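Local coordinates for protein putative amidohydrolase (Unidentified, PDB 3FEQ) that probably works as a zinc-dependent prolidase of the amidohydrolase superfamily, hydrolysing dipeptides that end in proline, at residues C[102-107]-C[374-379]; C[114-119]-C[129-134]; C[202-207]-C[294-299]. One frame throughout, in Å; residues are numbered along the deposited sequence.

Contact 1. Residues C[102-107]-C[374-379]; sequences FTSVRD and IADLVV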
# COMPACT_ATOMS: atom_id res chain seq x y z
N PHE C 102 -41.20 23.79 -8.01
CA PHE C 102 -40.48 23.15 -6.92
C PHE C 102 -39.39 24.06 -6.40
O PHE C 102 -38.50 24.48 -7.15
CB PHE C 102 -39.91 21.81 -7.38
CG PHE C 102 -40.97 20.81 -7.70
CD1 PHE C 102 -41.49 20.00 -6.70
CD2 PHE C 102 -41.49 20.71 -8.97
CE1 PHE C 102 -42.50 19.11 -6.98
CE2 PHE C 102 -42.50 19.81 -9.26
CZ PHE C 102 -43.00 19.01 -8.26
N THR C 103 -39.49 24.42 -5.13
CA THR C 103 -38.60 25.41 -4.56
C THR C 103 -37.64 24.74 -3.58
O THR C 103 -36.65 25.33 -3.16
CB THR C 103 -39.37 26.53 -3.85
OG1 THR C 103 -40.49 25.97 -3.15
CG2 THR C 103 -39.87 27.54 -4.85
N SER C 104 -37.96 23.50 -3.24
CA SER C 104 -37.09 22.69 -2.41
C SER C 104 -37.14 21.27 -2.95
O SER C 104 -38.15 20.86 -3.49
CB SER C 104 -37.57 22.73 -0.96
OG SER C 104 -37.46 24.06 -0.44
N VAL C 105 -36.00 20.59 -2.94
CA VAL C 105 -35.94 19.17 -3.32
C VAL C 105 -35.00 18.46 -2.39
O VAL C 105 -33.98 19.03 -1.97
CB VAL C 105 -35.40 18.94 -4.76
CG1 VAL C 105 -36.45 19.25 -5.80
CG2 VAL C 105 -34.12 19.70 -5.00
N ARG C 106 -35.34 17.22 -2.05
CA ARG C 106 -34.46 16.36 -1.29
C ARG C 106 -33.81 15.38 -2.24
O ARG C 106 -34.45 14.44 -2.67
CB ARG C 106 -35.25 15.59 -0.24
CG ARG C 106 -34.40 14.91 0.79
CD ARG C 106 -35.28 14.24 1.83
NE ARG C 106 -36.06 13.15 1.26
CZ ARG C 106 -36.49 12.10 1.95
NH1 ARG C 106 -36.23 11.99 3.26
NH2 ARG C 106 -37.18 11.15 1.33
N ASP C 107 -32.54 15.61 -2.56
CA ASP C 107 -31.77 14.75 -3.44
C ASP C 107 -31.43 13.43 -2.76
O ASP C 107 -31.03 13.40 -1.60
CB ASP C 107 -30.48 15.44 -3.89
CG ASP C 107 -29.75 14.69 -4.99
OD1 ASP C 107 -28.82 13.91 -4.67
OD2 ASP C 107 -30.11 14.88 -6.17
N ILE C 374 -40.76 30.86 5.68
CA ILE C 374 -39.87 31.30 4.60
C ILE C 374 -40.66 31.53 3.30
O ILE C 374 -41.57 30.77 2.98
CB ILE C 374 -38.77 30.27 4.34
CG1 ILE C 374 -37.99 30.01 5.62
CG2 ILE C 374 -37.86 30.72 3.22
CD1 ILE C 374 -37.04 28.86 5.52
N ALA C 375 -40.28 32.56 2.56
CA ALA C 375 -41.09 33.06 1.48
C ALA C 375 -40.87 32.28 0.18
O ALA C 375 -40.42 32.84 -0.83
CB ALA C 375 -40.85 34.51 1.28
N ASP C 376 -41.21 31.00 0.23
CA ASP C 376 -41.16 30.13 -0.94
C ASP C 376 -42.58 29.95 -1.45
O ASP C 376 -43.34 29.17 -0.90
CB ASP C 376 -40.55 28.78 -0.57
CG ASP C 376 -39.02 28.80 -0.53
OD1 ASP C 376 -38.43 29.91 -0.57
OD2 ASP C 376 -38.40 27.72 -0.45
N LEU C 377 -42.93 30.72 -2.46
CA LEU C 377 -44.31 30.79 -2.94
C LEU C 377 -44.42 30.44 -4.40
O LEU C 377 -43.52 30.71 -5.20
CB LEU C 377 -44.90 32.19 -2.73
CG LEU C 377 -45.41 32.62 -1.35
CD1 LEU C 377 -45.78 31.43 -0.47
CD2 LEU C 377 -44.38 33.51 -0.67
N VAL C 378 -45.56 29.88 -4.75
CA VAL C 378 -45.92 29.66 -6.13
C VAL C 378 -47.21 30.42 -6.38
O VAL C 378 -48.09 30.44 -5.53
CB VAL C 378 -46.14 28.17 -6.41
CG1 VAL C 378 -46.83 27.97 -7.73
CG2 VAL C 378 -44.82 27.46 -6.43
N VAL C 379 -47.29 31.09 -7.53
CA VAL C 379 -48.52 31.71 -7.95
C VAL C 379 -49.13 31.00 -9.15
O VAL C 379 -48.51 30.84 -10.20
CB VAL C 379 -48.34 33.21 -8.19
CG1 VAL C 379 -49.53 33.78 -8.94
CG2 VAL C 379 -48.15 33.92 -6.88
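T103 and D376 lie flank to flank, their side chains running past each other in opposite directions, and this pair carries most of the contact. The carboxylate oxygen OD2 of D376 rests against the CB of T103 at 3.7 Å, while in return OG1 of T103 reaches back to the CB of D376 at 3.8 Å. Each polar tip thus lies beside the base of the other side chain. The threonine's chi1 of 39° turns OG1 between its own backbone N and carbonyl carbon, which brings it alongside the aspartate stem. S104 joins from the next position on the strand, its OG standing 3.8 Å from OD2 of D376, so that the carboxylate meets both neighbours at one end. No hydrogen bond links the two segments. The buried carboxylate is instead satisfied by partners outside them: OD2 forms a salt bridge with R128 and OD1 accepts a bond from the backbone N of R404. This double grip probably steadies the negative charge and fixes the rotation of the group that T103 packs against. Strand 102-107 runs parallel to strand 56-66, to which strand 377-380 pairs antiparallel. The contact therefore sits where the TIM barrel adjoins the smaller beta domain, a two-part architecture familiar from the amidohydrolase superfamily.

Contact 2. Residues C[114-119]-C[129-134]; sequences SLMQAV and IFPSGK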
# COMPACT_ATOMS: atom_id res chain seq x y z
N SER C 114 -21.72 21.23 -2.19
CA SER C 114 -21.34 22.25 -3.19
C SER C 114 -22.52 22.72 -4.04
O SER C 114 -22.64 23.92 -4.34
CB SER C 114 -20.22 21.78 -4.13
OG SER C 114 -19.64 20.56 -3.72
N LEU C 115 -23.37 21.79 -4.45
CA LEU C 115 -24.52 22.14 -5.29
C LEU C 115 -25.54 22.94 -4.50
O LEU C 115 -26.10 23.91 -4.98
CB LEU C 115 -25.17 20.89 -5.86
CG LEU C 115 -25.30 20.83 -7.38
CD1 LEU C 115 -26.34 19.82 -7.78
CD2 LEU C 115 -25.64 22.18 -7.95
N MET C 116 -25.75 22.53 -3.26
CA MET C 116 -26.62 23.23 -2.35
C MET C 116 -26.17 24.68 -2.21
O MET C 116 -26.98 25.59 -2.29
CB MET C 116 -26.58 22.53 -1.00
CG MET C 116 -27.29 23.24 0.11
SD MET C 116 -26.94 22.31 1.59
CE MET C 116 -28.49 22.49 2.49
N GLN C 117 -24.86 24.87 -2.04
CA GLN C 117 -24.26 26.20 -1.92
C GLN C 117 -24.43 27.03 -3.17
O GLN C 117 -24.68 28.23 -3.09
CB GLN C 117 -22.77 26.06 -1.62
CG GLN C 117 -22.48 25.63 -0.22
CD GLN C 117 -23.10 26.57 0.75
OE1 GLN C 117 -22.62 27.68 0.93
NE2 GLN C 117 -24.22 26.16 1.34
N ALA C 118 -24.25 26.40 -4.31
CA ALA C 118 -24.37 27.06 -5.60
C ALA C 118 -25.75 27.70 -5.79
O ALA C 118 -25.83 28.82 -6.31
CB ALA C 118 -24.08 26.08 -6.72
N VAL C 119 -26.81 27.03 -5.37
CA VAL C 119 -28.13 27.65 -5.45
C VAL C 119 -28.33 28.70 -4.38
O VAL C 119 -28.84 29.77 -4.68
CB VAL C 119 -29.32 26.65 -5.55
CG1 VAL C 119 -28.98 25.54 -6.49
CG2 VAL C 119 -29.74 26.12 -4.18
N ILE C 129 -31.59 22.65 -2.19
CA ILE C 129 -31.27 21.23 -2.17
C ILE C 129 -31.03 20.74 -0.73
O ILE C 129 -30.33 21.40 0.06
CB ILE C 129 -30.06 20.92 -3.07
CG1 ILE C 129 -30.31 21.44 -4.49
CG2 ILE C 129 -29.83 19.43 -3.16
CD1 ILE C 129 -29.06 21.51 -5.36
N PHE C 130 -31.65 19.62 -0.39
CA PHE C 130 -31.28 18.86 0.80
C PHE C 130 -30.49 17.63 0.41
O PHE C 130 -31.08 16.56 0.19
CB PHE C 130 -32.52 18.48 1.61
CG PHE C 130 -33.25 19.65 2.20
CD1 PHE C 130 -34.37 20.18 1.56
CD2 PHE C 130 -32.82 20.23 3.37
CE1 PHE C 130 -35.02 21.27 2.09
CE2 PHE C 130 -33.48 21.31 3.91
CZ PHE C 130 -34.58 21.84 3.27
N PRO C 131 -29.16 17.76 0.35
CA PRO C 131 -28.33 16.73 -0.26
C PRO C 131 -28.15 15.52 0.65
O PRO C 131 -28.08 15.66 1.88
CB PRO C 131 -27.01 17.45 -0.48
CG PRO C 131 -26.93 18.41 0.63
CD PRO C 131 -28.34 18.84 0.93
N SER C 132 -28.11 14.35 0.04
CA SER C 132 -27.80 13.12 0.75
C SER C 132 -26.30 12.82 0.65
O SER C 132 -25.77 12.01 1.42
CB SER C 132 -28.64 11.96 0.20
OG SER C 132 -30.02 12.10 0.54
N GLY C 133 -25.62 13.53 -0.24
CA GLY C 133 -24.28 13.16 -0.66
C GLY C 133 -24.41 11.94 -1.54
O GLY C 133 -24.98 12.02 -2.62
N LYS C 134 -23.92 10.80 -1.08
CA LYS C 134 -24.03 9.59 -1.88
C LYS C 134 -24.78 8.51 -1.13
O LYS C 134 -24.59 8.30 0.06
CB LYS C 134 -22.66 9.07 -2.27
CG LYS C 134 -21.72 10.13 -2.68
CD LYS C 134 -20.71 9.58 -3.68
CE LYS C 134 -21.06 10.00 -5.10
NZ LYS C 134 -21.09 11.47 -5.29
O HOH W 1 -29.96 24.84 -1.23
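I129 opens the segment by pointing its side chain at helix 114-119. Its CD1 methyl meets the CB of L115 at 4.0 Å and the CG1 of V119 at 4.2 Å, touching two side chains one helical turn apart. The isoleucine and V119 cross at about a right angle, whereas the approach of L115 is more slanting. With CG1 of I129 beside the backbone N (chi1 -54°), the longer branch extends into this position. The backbone of I129 is engaged as well: a bridging water accepts from its N at 2.9 Å and donates to the O of M116 over 3.3 Å, the longer of the two bonds. The M116 side chain, with CG anti to its backbone N (chi1 173°), brings its outer part in front of the carbonyl oxygen of I129, CG 3.6 Å from that O and the CE methyl also ahead of it. Strand 102-107, this helix and strand 128-129 form one beta-alpha-beta unit of the barrel, its two strands parallel neighbours, so I129 packs the helix onto the sheet it leads to. F130 points away from the helix, with the base of its side chain against R106. P131 again turns its side chain to the helix, and the ring's CD sits 3.8 Å from the SD of M116, the two side chains crossing nearly perpendicularly. S132 is held by bonds outside the helix, its OG paired with the O of D107 and with Q188. Another part of the helix surface, at S114, L115 and A118, packs on P82, I84 and L85 of a neighbouring subunit.

Contact 3. Residues C[202-207]-C[294-299]; sequences DPIANT and VAKVAS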
# COMPACT_ATOMS: atom_id res chain seq x y z
N ASP C 202 -29.27 -7.18 -8.62
CA ASP C 202 -30.16 -7.46 -7.50
C ASP C 202 -31.63 -7.54 -7.90
O ASP C 202 -32.21 -6.53 -8.32
CB ASP C 202 -29.98 -6.43 -6.38
CG ASP C 202 -29.78 -5.01 -6.91
OD1 ASP C 202 -30.67 -4.15 -6.69
OD2 ASP C 202 -28.73 -4.75 -7.55
N PRO C 203 -32.24 -8.73 -7.78
CA PRO C 203 -33.68 -8.86 -7.86
C PRO C 203 -34.39 -8.12 -6.73
O PRO C 203 -33.91 -8.09 -5.60
CB PRO C 203 -33.91 -10.37 -7.74
CG PRO C 203 -32.69 -10.90 -7.12
CD PRO C 203 -31.58 -10.04 -7.59
N ILE C 204 -35.53 -7.52 -7.07
CA ILE C 204 -36.25 -6.63 -6.16
C ILE C 204 -36.75 -7.31 -4.87
O ILE C 204 -36.87 -6.66 -3.82
CB ILE C 204 -37.39 -5.89 -6.92
CG1 ILE C 204 -38.64 -5.77 -6.05
CG2 ILE C 204 -37.72 -6.60 -8.23
CD1 ILE C 204 -39.85 -5.33 -6.79
N ALA C 205 -36.97 -8.62 -4.92
CA ALA C 205 -37.51 -9.36 -3.78
C ALA C 205 -36.63 -9.40 -2.53
O ALA C 205 -37.14 -9.56 -1.42
CB ALA C 205 -37.90 -10.78 -4.20
N ASN C 206 -35.31 -9.27 -2.69
CA ASN C 206 -34.44 -9.48 -1.54
C ASN C 206 -33.82 -8.26 -0.87
O ASN C 206 -33.76 -7.18 -1.45
CB ASN C 206 -33.42 -10.60 -1.77
CG ASN C 206 -32.57 -10.38 -2.99
OD1 ASN C 206 -32.78 -11.01 -4.03
ND2 ASN C 206 -31.58 -9.50 -2.88
N THR C 207 -33.38 -8.46 0.36
CA THR C 207 -33.07 -7.39 1.29
C THR C 207 -31.60 -7.09 1.22
O THR C 207 -30.82 -7.89 0.72
CB THR C 207 -33.39 -7.83 2.71
OG1 THR C 207 -32.51 -8.91 3.09
CG2 THR C 207 -34.85 -8.29 2.81
N VAL C 294 -35.56 -2.94 -17.37
CA VAL C 294 -36.92 -2.72 -17.86
C VAL C 294 -37.78 -3.98 -17.72
O VAL C 294 -39.01 -3.90 -17.79
CB VAL C 294 -36.95 -2.25 -19.33
CG1 VAL C 294 -38.00 -1.16 -19.53
CG2 VAL C 294 -35.58 -1.75 -19.78
N ALA C 295 -37.14 -5.13 -17.55
CA ALA C 295 -37.86 -6.35 -17.20
C ALA C 295 -38.43 -6.26 -15.79
O ALA C 295 -39.54 -6.73 -15.52
CB ALA C 295 -36.95 -7.56 -17.33
N LYS C 296 -37.68 -5.60 -14.90
CA LYS C 296 -38.04 -5.46 -13.48
C LYS C 296 -39.09 -4.39 -13.22
O LYS C 296 -39.76 -4.41 -12.18
CB LYS C 296 -36.80 -5.19 -12.63
CG LYS C 296 -36.19 -6.43 -11.99
CD LYS C 296 -34.92 -6.11 -11.23
CE LYS C 296 -33.85 -5.52 -12.14
NZ LYS C 296 -32.49 -5.65 -11.55
N VAL C 297 -39.25 -3.45 -14.15
CA VAL C 297 -40.17 -2.33 -13.96
C VAL C 297 -41.65 -2.72 -14.11
O VAL C 297 -42.53 -2.04 -13.58
CB VAL C 297 -39.79 -1.11 -14.86
CG1 VAL C 297 -40.39 -1.23 -16.25
CG2 VAL C 297 -40.20 0.21 -14.21
N ALA C 298 -41.91 -3.84 -14.78
CA ALA C 298 -43.28 -4.31 -15.05
C ALA C 298 -44.07 -4.55 -13.76
O ALA C 298 -45.25 -4.21 -13.67
CB ALA C 298 -43.25 -5.57 -15.92
N SER C 299 -43.39 -5.09 -12.75
CA SER C 299 -44.05 -5.61 -11.56
C SER C 299 -44.40 -4.54 -10.52
O SER C 299 -45.44 -4.63 -9.87
CB SER C 299 -43.19 -6.70 -10.91
OG SER C 299 -41.97 -6.18 -10.42
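K296 stretches across to the loop and brings its NZ to the backbone O of D202, a weak hydrogen bond of 3.4 Å. On the way, its aliphatic portion slides past I204 in the opposite direction, CG and CD both lying 4.1 Å from the CG2 methyl of I204. A bend at chi3 (-60°) swings the last part of the lysine toward the D202 carbonyl. The other branch of I204 approaches S299, with its CD1 at 4.3 Å from the hydroxyl OG. That hydroxyl in turn gives a weak bond to the O of K296, 3.3 Å away, within its own segment. Further out, the lysine's stronger partner is the O of S199, so two carbonyls share its NZ. The D202 carboxylate is opposite in charge but not in contact, its OD1 5.4 Å from NZ; it is bonded instead to the OG of S199 and the N of G196. A type I beta turn from P203 to N206 presents I204 to the lysine. The contact thus joins the loop after barrel strand 189-192, whose D202 side chain is about 9 Å from a bound zinc ion, to the segment leading into the short helix 297-300, on the rim of an amidohydrolase barrel.

Starting from the N terminus, the chain reaches strand 102-107, the first half of contact 1, whose partner comes only 267 residues later. Contact 2 closes almost at once, returning from helix 113-120 to the loop after strand 128-129. Contact 3 then opens at 202-207 and closes at 294-299, spanning the barrel strands 228-234, 248-254 and 269-271. Contacts 2 and 3 follow in series, both within the wide loop of contact 1, and none cross. Contacts 1 and 2 touch through the V105 O to F130 N bond, whereas contact 3 stands with its centre about 33 Å from that of contact 1, across the chain's centre. Together they tie beta domain, barrel wall and outer loops.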